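Local coordinates for protein nigritoxine (Vibrio nigripulchritudo, PDB 5M41) that is a bacterial toxin that acts on crustaceans and insects and has a previously undescribed fold, at residues 223-237 against 253-266. Numbering follows the deposited sequence.
Sequences ASGIPFQLEFTFEGF and HLAKYFDLLVASTN
Phe232 and Leu260 both extend their CG trans to the backbone N (chi1 -178° and 179°), which carries the benzyl group from the extended chain toward helix 253-264 and the isobutyl group from the helix toward that chain, so that Leu260 CD1 meets Phe232 CB at 3.5 Å. Beyond it the phenyl ring reaches the preceding helical turn, where Tyr257 CD1 lies over one face, 3.8 Å from Phe232 CZ; the two ring planes are inclined at 37°. A large, wholly apolar side chain suits this buried place, whereas Tyr257 can be polar at its far end because its hydroxyl bonds to Ser210 of helix 206-215. The aliphatic chain of Lys256 crosses the phenyl group at a slant and touches it through CE, 3.7 Å from Phe232 CE1, and its NZ bonds weakly to a water that also accepts from Thr233 N. Leu230, which with Gln229 forms a classic beta bulge opposite Val221, fits its CD1 against the C-terminal turn of the helix, 3.5 Å from Ser264 N. There the tight type I' turn from Ala223 to Ile226 presents Ser224 N to Ser264 O at 2.8 Å, giving this peptide oxygen near the end of the helix a donor. At the other end, His253 CB sits over the Phe237 ring, 3.7 Å from its centroid, and Gly236, lacking a side chain, brings its CA over the imidazole face, 4.1 Å from the centroid of the His253 ring.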
ATOM      1  N   ALA A 223      31.430  -6.772  -5.021  1.00 46.28           N
ATOM      2  CA  ALA A 223      30.825  -7.005  -3.706  1.00 48.59           C
ATOM      3  C   ALA A 223      31.696  -7.985  -2.922  1.00 52.19           C
ATOM      4  O   ALA A 223      31.889  -9.146  -3.335  1.00 51.45           O
ATOM      5  CB  ALA A 223      29.381  -7.508  -3.810  1.00 45.36           C
ATOM      6  N   SER A 224      32.257  -7.482  -1.823  1.00 53.96           N
ATOM      7  CA  SER A 224      33.100  -8.263  -0.919  1.00 57.58           C
ATOM      8  C   SER A 224      34.134  -9.098  -1.693  1.00 59.28           C
ATOM      9  O   SER A 224      34.142 -10.332  -1.622  1.00 62.07           O
ATOM     10  CB  SER A 224      32.218  -9.124  -0.005  1.00 59.71           C
ATOM     11  OG  SER A 224      31.378  -8.288   0.782  1.00 59.49           O
ATOM     12  N   GLY A 225      34.970  -8.404  -2.465  1.00 57.56           N
ATOM     13  CA  GLY A 225      36.030  -9.039  -3.250  1.00 59.68           C
ATOM     14  C   GLY A 225      35.641  -9.802  -4.518  1.00 58.57           C
ATOM     15  O   GLY A 225      36.513 -10.230  -5.258  1.00 61.49           O
ATOM     16  N   ILE A 226      34.349  -9.981  -4.770  1.00 55.92           N
ATOM     17  CA  ILE A 226      33.868 -10.589  -6.008  1.00 53.62           C
ATOM     18  C   ILE A 226      33.520  -9.490  -7.036  1.00 52.29           C
ATOM     19  O   ILE A 226      32.629  -8.674  -6.791  1.00 48.06           O
ATOM     20  CB  ILE A 226      32.642 -11.489  -5.735  1.00 55.48           C
ATOM     21  CG1 ILE A 226      32.996 -12.516  -4.647  1.00 57.94           C
ATOM     22  CG2 ILE A 226      32.186 -12.183  -7.020  1.00 54.94           C
ATOM     23  CD1 ILE A 226      31.823 -13.327  -4.139  1.00 60.58           C
ATOM     24  N   PRO A 227      34.223  -9.471  -8.186  1.00 51.80           N
ATOM     25  CA  PRO A 227      34.056  -8.407  -9.182  1.00 49.41           C
ATOM     26  C   PRO A 227      32.729  -8.468  -9.938  1.00 46.25           C
ATOM     27  O   PRO A 227      32.084  -9.498  -9.965  1.00 47.01           O
ATOM     28  CB  PRO A 227      35.238  -8.640 -10.141  1.00 50.28           C
ATOM     29  CG  PRO A 227      35.477 -10.132 -10.064  1.00 53.34           C
ATOM     30  CD  PRO A 227      35.200 -10.498  -8.630  1.00 53.86           C
ATOM     31  N   PHE A 228      32.317  -7.331 -10.505  1.00 44.96           N
ATOM     32  CA  PHE A 228      31.167  -7.211 -11.408  1.00 44.33           C
ATOM     33  C   PHE A 228      29.819  -7.574 -10.815  1.00 46.37           C
ATOM     34  O   PHE A 228      28.978  -8.142 -11.509  1.00 46.43           O
ATOM     35  CB  PHE A 228      31.381  -8.032 -12.696  1.00 47.52           C
ATOM     36  CG  PHE A 228      32.815  -8.069 -13.170  1.00 46.59           C
ATOM     37  CD1 PHE A 228      33.546  -6.900 -13.323  1.00 45.61           C
ATOM     38  CD2 PHE A 228      33.421  -9.287 -13.465  1.00 49.47           C
ATOM     39  CE1 PHE A 228      34.870  -6.938 -13.754  1.00 46.87           C
ATOM     40  CE2 PHE A 228      34.730  -9.337 -13.900  1.00 47.98           C
ATOM     41  CZ  PHE A 228      35.455  -8.166 -14.050  1.00 47.80           C
ATOM     42  N   GLN A 229      29.598  -7.232  -9.555  1.00 44.16           N
ATOM     43  CA  GLN A 229      28.397  -7.676  -8.856  1.00 43.98           C
ATOM     44  C   GLN A 229      27.288  -6.627  -8.792  1.00 43.75           C
ATOM     45  O   GLN A 229      26.120  -6.957  -8.820  1.00 44.56           O
ATOM     46  CB  GLN A 229      28.764  -8.153  -7.453  1.00 44.75           C
ATOM     47  CG  GLN A 229      29.700  -9.353  -7.473  1.00 45.69           C
ATOM     48  CD  GLN A 229      29.041 -10.551  -8.145  1.00 48.74           C
ATOM     49  OE1 GLN A 229      28.042 -11.033  -7.673  1.00 47.85           O
ATOM     50  NE2 GLN A 229      29.572 -10.982  -9.285  1.00 49.63           N
ATOM     51  N   LEU A 230      27.650  -5.358  -8.751  1.00 41.56           N
ATOM     52  CA  LEU A 230      26.670  -4.357  -8.429  1.00 42.77           C
ATOM     53  C   LEU A 230      26.594  -3.304  -9.525  1.00 42.89           C
ATOM     54  O   LEU A 230      27.446  -2.425  -9.602  1.00 43.12           O
ATOM     55  CB  LEU A 230      27.018  -3.719  -7.060  1.00 40.99           C
ATOM     56  CG  LEU A 230      26.992  -4.638  -5.830  1.00 42.08           C
ATOM     57  CD1 LEU A 230      27.586  -3.912  -4.614  1.00 41.61           C
ATOM     58  CD2 LEU A 230      25.581  -5.129  -5.519  1.00 45.17           C
ATOM     59  N   GLU A 231      25.568  -3.401 -10.359  1.00 43.48           N
ATOM     60  CA  GLU A 231      25.352  -2.450 -11.444  1.00 47.34           C
ATOM     61  C   GLU A 231      25.004  -1.076 -10.881  1.00 42.84           C
ATOM     62  O   GLU A 231      24.267  -0.982  -9.925  1.00 40.75           O
ATOM     63  CB  GLU A 231      24.194  -2.927 -12.320  1.00 50.51           C
ATOM     64  CG  GLU A 231      24.126  -2.259 -13.694  1.00 59.14           C
ATOM     65  CD  GLU A 231      22.850  -2.615 -14.463  1.00 63.47           C
ATOM     66  OE1 GLU A 231      22.722  -2.228 -15.646  1.00 65.51           O
ATOM     67  OE2 GLU A 231      21.967  -3.279 -13.883  1.00 64.71           O
ATOM     68  N   PHE A 232      25.534  -0.027 -11.486  1.00 41.51           N
ATOM     69  CA  PHE A 232      25.219   1.323 -11.065  1.00 43.45           C
ATOM     70  C   PHE A 232      25.480   2.313 -12.197  1.00 45.22           C
ATOM     71  O   PHE A 232      26.520   2.250 -12.851  1.00 42.39           O
ATOM     72  CB  PHE A 232      26.086   1.709  -9.857  1.00 42.06           C
ATOM     73  CG  PHE A 232      25.797   3.087  -9.321  1.00 41.65           C
ATOM     74  CD1 PHE A 232      24.636   3.334  -8.593  1.00 40.51           C
ATOM     75  CD2 PHE A 232      26.672   4.133  -9.561  1.00 40.83           C
ATOM     76  CE1 PHE A 232      24.356   4.604  -8.107  1.00 40.95           C
ATOM     77  CE2 PHE A 232      26.401   5.410  -9.084  1.00 40.27           C
ATOM     78  CZ  PHE A 232      25.236   5.642  -8.357  1.00 40.78           C
ATOM     79  N   THR A 233      24.538   3.233 -12.404  1.00 47.02           N
ATOM     80  CA  THR A 233      24.718   4.328 -13.350  1.00 50.07           C
ATOM     81  C   THR A 233      24.510   5.658 -12.635  1.00 48.23           C
ATOM     82  O   THR A 233      23.848   5.720 -11.595  1.00 48.53           O
ATOM     83  CB  THR A 233      23.727   4.248 -14.522  1.00 54.17           C
ATOM     84  OG1 THR A 233      22.396   4.308 -13.996  1.00 58.73           O
ATOM     85  CG2 THR A 233      23.887   2.932 -15.279  1.00 57.01           C
ATOM     86  N   PHE A 234      25.090   6.706 -13.209  1.00 50.18           N
ATOM     87  CA  PHE A 234      24.969   8.075 -12.716  1.00 52.46           C
ATOM     88  C   PHE A 234      23.741   8.815 -13.274  1.00 54.06           C
ATOM     89  O   PHE A 234      23.383   9.892 -12.798  1.00 56.84           O
ATOM     90  CB  PHE A 234      26.259   8.865 -13.032  1.00 50.80           C
ATOM     91  CG  PHE A 234      26.338  10.203 -12.330  1.00 50.86           C
ATOM     92  CD1 PHE A 234      26.468  10.271 -10.934  1.00 47.68           C
ATOM     93  CD2 PHE A 234      26.268  11.403 -13.058  1.00 51.44           C
ATOM     94  CE1 PHE A 234      26.512  11.499 -10.283  1.00 46.85           C
ATOM     95  CE2 PHE A 234      26.310  12.641 -12.410  1.00 51.62           C
ATOM     96  CZ  PHE A 234      26.440  12.684 -11.011  1.00 50.72           C
ATOM     97  N   GLU A 235      23.088   8.247 -14.277  1.00 57.01           N
ATOM     98  CA  GLU A 235      21.953   8.913 -14.914  1.00 61.05           C
ATOM     99  C   GLU A 235      20.840   9.251 -13.921  1.00 60.22           C
ATOM    100  O   GLU A 235      20.490   8.442 -13.056  1.00 57.42           O
ATOM    101  CB  GLU A 235      21.414   8.067 -16.069  1.00 66.58           C
ATOM    102  CG  GLU A 235      22.397   7.994 -17.234  1.00 76.71           C
ATOM    103  CD  GLU A 235      22.054   6.925 -18.257  1.00 81.75           C
ATOM    104  OE1 GLU A 235      21.020   6.237 -18.099  1.00 82.05           O
ATOM    105  OE2 GLU A 235      22.839   6.776 -19.224  1.00 89.29           O
ATOM    106  N   GLY A 236      20.309  10.466 -14.052  1.00 58.39           N
ATOM    107  CA  GLY A 236      19.193  10.936 -13.243  1.00 57.37           C
ATOM    108  C   GLY A 236      19.584  11.724 -12.004  1.00 58.23           C
ATOM    109  O   GLY A 236      18.709  12.169 -11.259  1.00 58.49           O
ATOM    110  N   PHE A 237      20.887  11.873 -11.757  1.00 55.13           N
ATOM    111  CA  PHE A 237      21.375  12.664 -10.617  1.00 54.75           C
ATOM    112  C   PHE A 237      21.064  14.146 -10.814  1.00 55.56           C
ATOM    113  O   PHE A 237      21.263  14.680 -11.896  1.00 56.93           O
ATOM    114  CB  PHE A 237      22.883  12.467 -10.435  1.00 52.81           C
ATOM    115  CG  PHE A 237      23.252  11.451  -9.393  1.00 53.24           C
ATOM    116  CD1 PHE A 237      23.739  11.864  -8.146  1.00 52.87           C
ATOM    117  CD2 PHE A 237      23.158  10.080  -9.654  1.00 52.93           C
ATOM    118  CE1 PHE A 237      24.095  10.936  -7.180  1.00 51.02           C
ATOM    119  CE2 PHE A 237      23.513   9.144  -8.684  1.00 51.59           C
ATOM    120  CZ  PHE A 237      23.975   9.574  -7.446  1.00 51.77           C
ATOM    121  N   HIS A 253      18.646   9.268  -5.850  1.00 36.48           N
ATOM    122  CA  HIS A 253      19.748   8.620  -6.557  1.00 39.73           C
ATOM    123  C   HIS A 253      20.920   8.428  -5.634  1.00 37.72           C
ATOM    124  O   HIS A 253      21.596   7.391  -5.653  1.00 36.01           O
ATOM    125  CB  HIS A 253      20.100   9.418  -7.827  1.00 44.61           C
ATOM    126  CG  HIS A 253      19.008   9.371  -8.876  1.00 48.68           C
ATOM    127  ND1 HIS A 253      18.982   8.436  -9.868  1.00 53.31           N
ATOM    128  CD2 HIS A 253      17.843  10.124  -9.020  1.00 48.89           C
ATOM    129  CE1 HIS A 253      17.868   8.603 -10.616  1.00 51.43           C
ATOM    130  NE2 HIS A 253      17.180   9.644 -10.107  1.00 51.74           N
ATOM    131  N   LEU A 254      21.125   9.404  -4.765  1.00 36.79           N
ATOM    132  CA  LEU A 254      22.168   9.308  -3.770  1.00 35.99           C
ATOM    133  C   LEU A 254      21.852   8.222  -2.721  1.00 36.43           C
ATOM    134  O   LEU A 254      22.743   7.477  -2.310  1.00 36.80           O
ATOM    135  CB  LEU A 254      22.382  10.678  -3.130  1.00 36.66           C
ATOM    136  CG  LEU A 254      23.423  10.830  -2.027  1.00 38.12           C
ATOM    137  CD1 LEU A 254      24.801  10.430  -2.575  1.00 37.70           C
ATOM    138  CD2 LEU A 254      23.433  12.258  -1.504  1.00 37.03           C
ATOM    139  N   ALA A 255      20.595   8.111  -2.277  1.00 35.89           N
ATOM    140  CA  ALA A 255      20.250   6.963  -1.417  1.00 34.42           C
ATOM    141  C   ALA A 255      20.544   5.614  -2.123  1.00 34.05           C
ATOM    142  O   ALA A 255      21.025   4.638  -1.497  1.00 33.84           O
ATOM    143  CB  ALA A 255      18.791   7.025  -0.990  1.00 33.58           C
ATOM    144  N   LYS A 256      20.264   5.546  -3.415  1.00 33.75           N
ATOM    145  CA  LYS A 256      20.628   4.326  -4.175  1.00 34.98           C
ATOM    146  C   LYS A 256      22.149   4.082  -4.110  1.00 33.69           C
ATOM    147  O   LYS A 256      22.599   2.961  -3.908  1.00 32.33           O
ATOM    148  CB  LYS A 256      20.139   4.393  -5.627  1.00 35.95           C
ATOM    149  CG  LYS A 256      20.421   3.115  -6.433  1.00 39.29           C
ATOM    150  CD  LYS A 256      19.922   3.175  -7.888  1.00 41.83           C
ATOM    151  CE  LYS A 256      20.703   4.210  -8.687  1.00 45.73           C
ATOM    152  NZ  LYS A 256      20.006   4.644  -9.929  1.00 48.59           N
ATOM    153  N   TYR A 257      22.943   5.140  -4.228  1.00 34.24           N
ATOM    154  CA  TYR A 257      24.398   4.976  -4.168  1.00 33.59           C
ATOM    155  C   TYR A 257      24.856   4.514  -2.766  1.00 33.98           C
ATOM    156  O   TYR A 257      25.645   3.573  -2.636  1.00 32.97           O
ATOM    157  CB  TYR A 257      25.136   6.265  -4.587  1.00 33.43           C
ATOM    158  CG  TYR A 257      26.646   6.075  -4.593  1.00 34.19           C
ATOM    159  CD1 TYR A 257      27.215   4.962  -5.236  1.00 33.47           C
ATOM    160  CD2 TYR A 257      27.511   6.994  -3.955  1.00 33.26           C
ATOM    161  CE1 TYR A 257      28.595   4.771  -5.247  1.00 34.21           C
ATOM    162  CE2 TYR A 257      28.891   6.798  -3.961  1.00 32.46           C
ATOM    163  CZ  TYR A 257      29.420   5.686  -4.613  1.00 33.66           C
ATOM    164  OH  TYR A 257      30.776   5.455  -4.630  1.00 33.51           O
ATOM    165  N   PHE A 258      24.333   5.154  -1.719  1.00 32.44           N
ATOM    166  CA  PHE A 258      24.644   4.694  -0.389  1.00 32.56           C
ATOM    167  C   PHE A 258      24.244   3.238  -0.177  1.00 32.97           C
ATOM    168  O   PHE A 258      25.004   2.485   0.413  1.00 32.29           O
ATOM    169  CB  PHE A 258      23.967   5.572   0.653  1.00 31.45           C
ATOM    170  CG  PHE A 258      24.756   6.801   1.005  1.00 31.40           C
ATOM    171  CD1 PHE A 258      26.009   6.694   1.631  1.00 30.83           C
ATOM    172  CD2 PHE A 258      24.252   8.067   0.715  1.00 31.29           C
ATOM    173  CE1 PHE A 258      26.734   7.841   1.970  1.00 30.83           C
ATOM    174  CE2 PHE A 258      24.958   9.216   1.069  1.00 33.04           C
ATOM    175  CZ  PHE A 258      26.201   9.105   1.702  1.00 32.50           C
ATOM    176  N   ASP A 259      23.070   2.844  -0.675  1.00 32.27           N
ATOM    177  CA  ASP A 259      22.611   1.454  -0.547  1.00 33.45           C
ATOM    178  C   ASP A 259      23.614   0.503  -1.235  1.00 34.05           C
ATOM    179  O   ASP A 259      23.891  -0.596  -0.754  1.00 34.44           O
ATOM    180  CB  ASP A 259      21.246   1.264  -1.221  1.00 33.25           C
ATOM    181  CG  ASP A 259      20.088   1.913  -0.462  1.00 35.30           C
ATOM    182  OD1 ASP A 259      20.267   2.372   0.694  1.00 34.99           O
ATOM    183  OD2 ASP A 259      18.977   1.987  -1.069  1.00 36.15           O
ATOM    184  N   LEU A 260      24.101   0.913  -2.403  1.00 33.58           N
ATOM    185  CA  LEU A 260      25.078   0.115  -3.140  1.00 34.01           C
ATOM    186  C   LEU A 260      26.380  -0.063  -2.349  1.00 33.62           C
ATOM    187  O   LEU A 260      26.956  -1.161  -2.317  1.00 33.70           O
ATOM    188  CB  LEU A 260      25.358   0.744  -4.516  1.00 35.02           C
ATOM    189  CG  LEU A 260      26.406  -0.056  -5.334  1.00 39.56           C
ATOM    190  CD1 LEU A 260      26.080  -0.071  -6.807  1.00 41.47           C
ATOM    191  CD2 LEU A 260      27.820   0.488  -5.114  1.00 39.02           C
ATOM    192  N   LEU A 261      26.857   1.024  -1.742  1.00 32.27           N
ATOM    193  CA  LEU A 261      28.090   0.968  -0.936  1.00 33.05           C
ATOM    194  C   LEU A 261      27.937   0.025   0.261  1.00 34.24           C
ATOM    195  O   LEU A 261      28.875  -0.674   0.623  1.00 33.01           O
ATOM    196  CB  LEU A 261      28.511   2.352  -0.446  1.00 31.16           C
ATOM    197  CG  LEU A 261      29.009   3.346  -1.510  1.00 33.44           C
ATOM    198  CD1 LEU A 261      29.191   4.726  -0.897  1.00 31.08           C
ATOM    199  CD2 LEU A 261      30.338   2.867  -2.091  1.00 34.66           C
ATOM    200  N   VAL A 262      26.752   0.022   0.873  1.00 34.61           N
ATOM    201  CA  VAL A 262      26.478  -0.949   1.941  1.00 36.00           C
ATOM    202  C   VAL A 262      26.488  -2.374   1.357  1.00 37.12           C
ATOM    203  O   VAL A 262      27.107  -3.270   1.928  1.00 36.64           O
ATOM    204  CB  VAL A 262      25.159  -0.638   2.681  1.00 35.10           C
ATOM    205  CG1 VAL A 262      24.814  -1.743   3.692  1.00 36.57           C
ATOM    206  CG2 VAL A 262      25.249   0.714   3.412  1.00 33.72           C
ATOM    207  N   ALA A 263      25.802  -2.588   0.231  1.00 37.54           N
ATOM    208  CA  ALA A 263      25.805  -3.931  -0.388  1.00 40.34           C
ATOM    209  C   ALA A 263      27.198  -4.364  -0.790  1.00 42.10           C
ATOM    210  O   ALA A 263      27.482  -5.551  -0.771  1.00 44.86           O
ATOM    211  CB  ALA A 263      24.857  -4.024  -1.589  1.00 39.39           C
ATOM    212  N   SER A 264      28.073  -3.418  -1.134  1.00 41.18           N
ATOM    213  CA  SER A 264      29.418  -3.794  -1.567  1.00 44.50           C
ATOM    214  C   SER A 264      30.215  -4.428  -0.438  1.00 45.79           C
ATOM    215  O   SER A 264      31.069  -5.268  -0.691  1.00 50.77           O
ATOM    216  CB  SER A 264      30.204  -2.605  -2.143  1.00 41.86           C
ATOM    217  OG  SER A 264      30.646  -1.766  -1.082  1.00 44.21           O
ATOM    218  N   THR A 265      29.936  -4.047   0.801  1.00 45.45           N
ATOM    219  CA  THR A 265      30.693  -4.573   1.935  1.00 48.96           C
ATOM    220  C   THR A 265      29.878  -5.562   2.788  1.00 54.13           C
ATOM    221  O   THR A 265      30.307  -5.939   3.868  1.00 56.20           O
ATOM    222  CB  THR A 265      31.306  -3.439   2.797  1.00 49.56           C
ATOM    223  OG1 THR A 265      30.266  -2.574   3.258  1.00 52.79           O
ATOM    224  CG2 THR A 265      32.308  -2.597   1.981  1.00 45.66           C
ATOM    225  N   ASN A 266      28.707  -5.958   2.288  1.00 63.42           N
ATOM    226  CA  ASN A 266      27.888  -7.083   2.805  1.00 77.88           C
ATOM    227  C   ASN A 266      26.392  -6.808   2.948  1.00 81.68           C
ATOM    228  O   ASN A 266      26.002  -5.904   3.680  1.00 82.43           O
ATOM    229  CB  ASN A 266      28.424  -7.653   4.126  1.00 86.40           C
ATOM    230  CG  ASN A 266      29.136  -8.978   3.943  1.00 88.17           C
ATOM    231  OD1 ASN A 266      28.743  -9.799   3.119  1.00 90.58           O
ATOM    232  ND2 ASN A 266      30.185  -9.197   4.730  1.00 94.46           N
TER
HETATM  233  O   HOH W   1      22.033   2.504 -11.145  1.00 36.23           O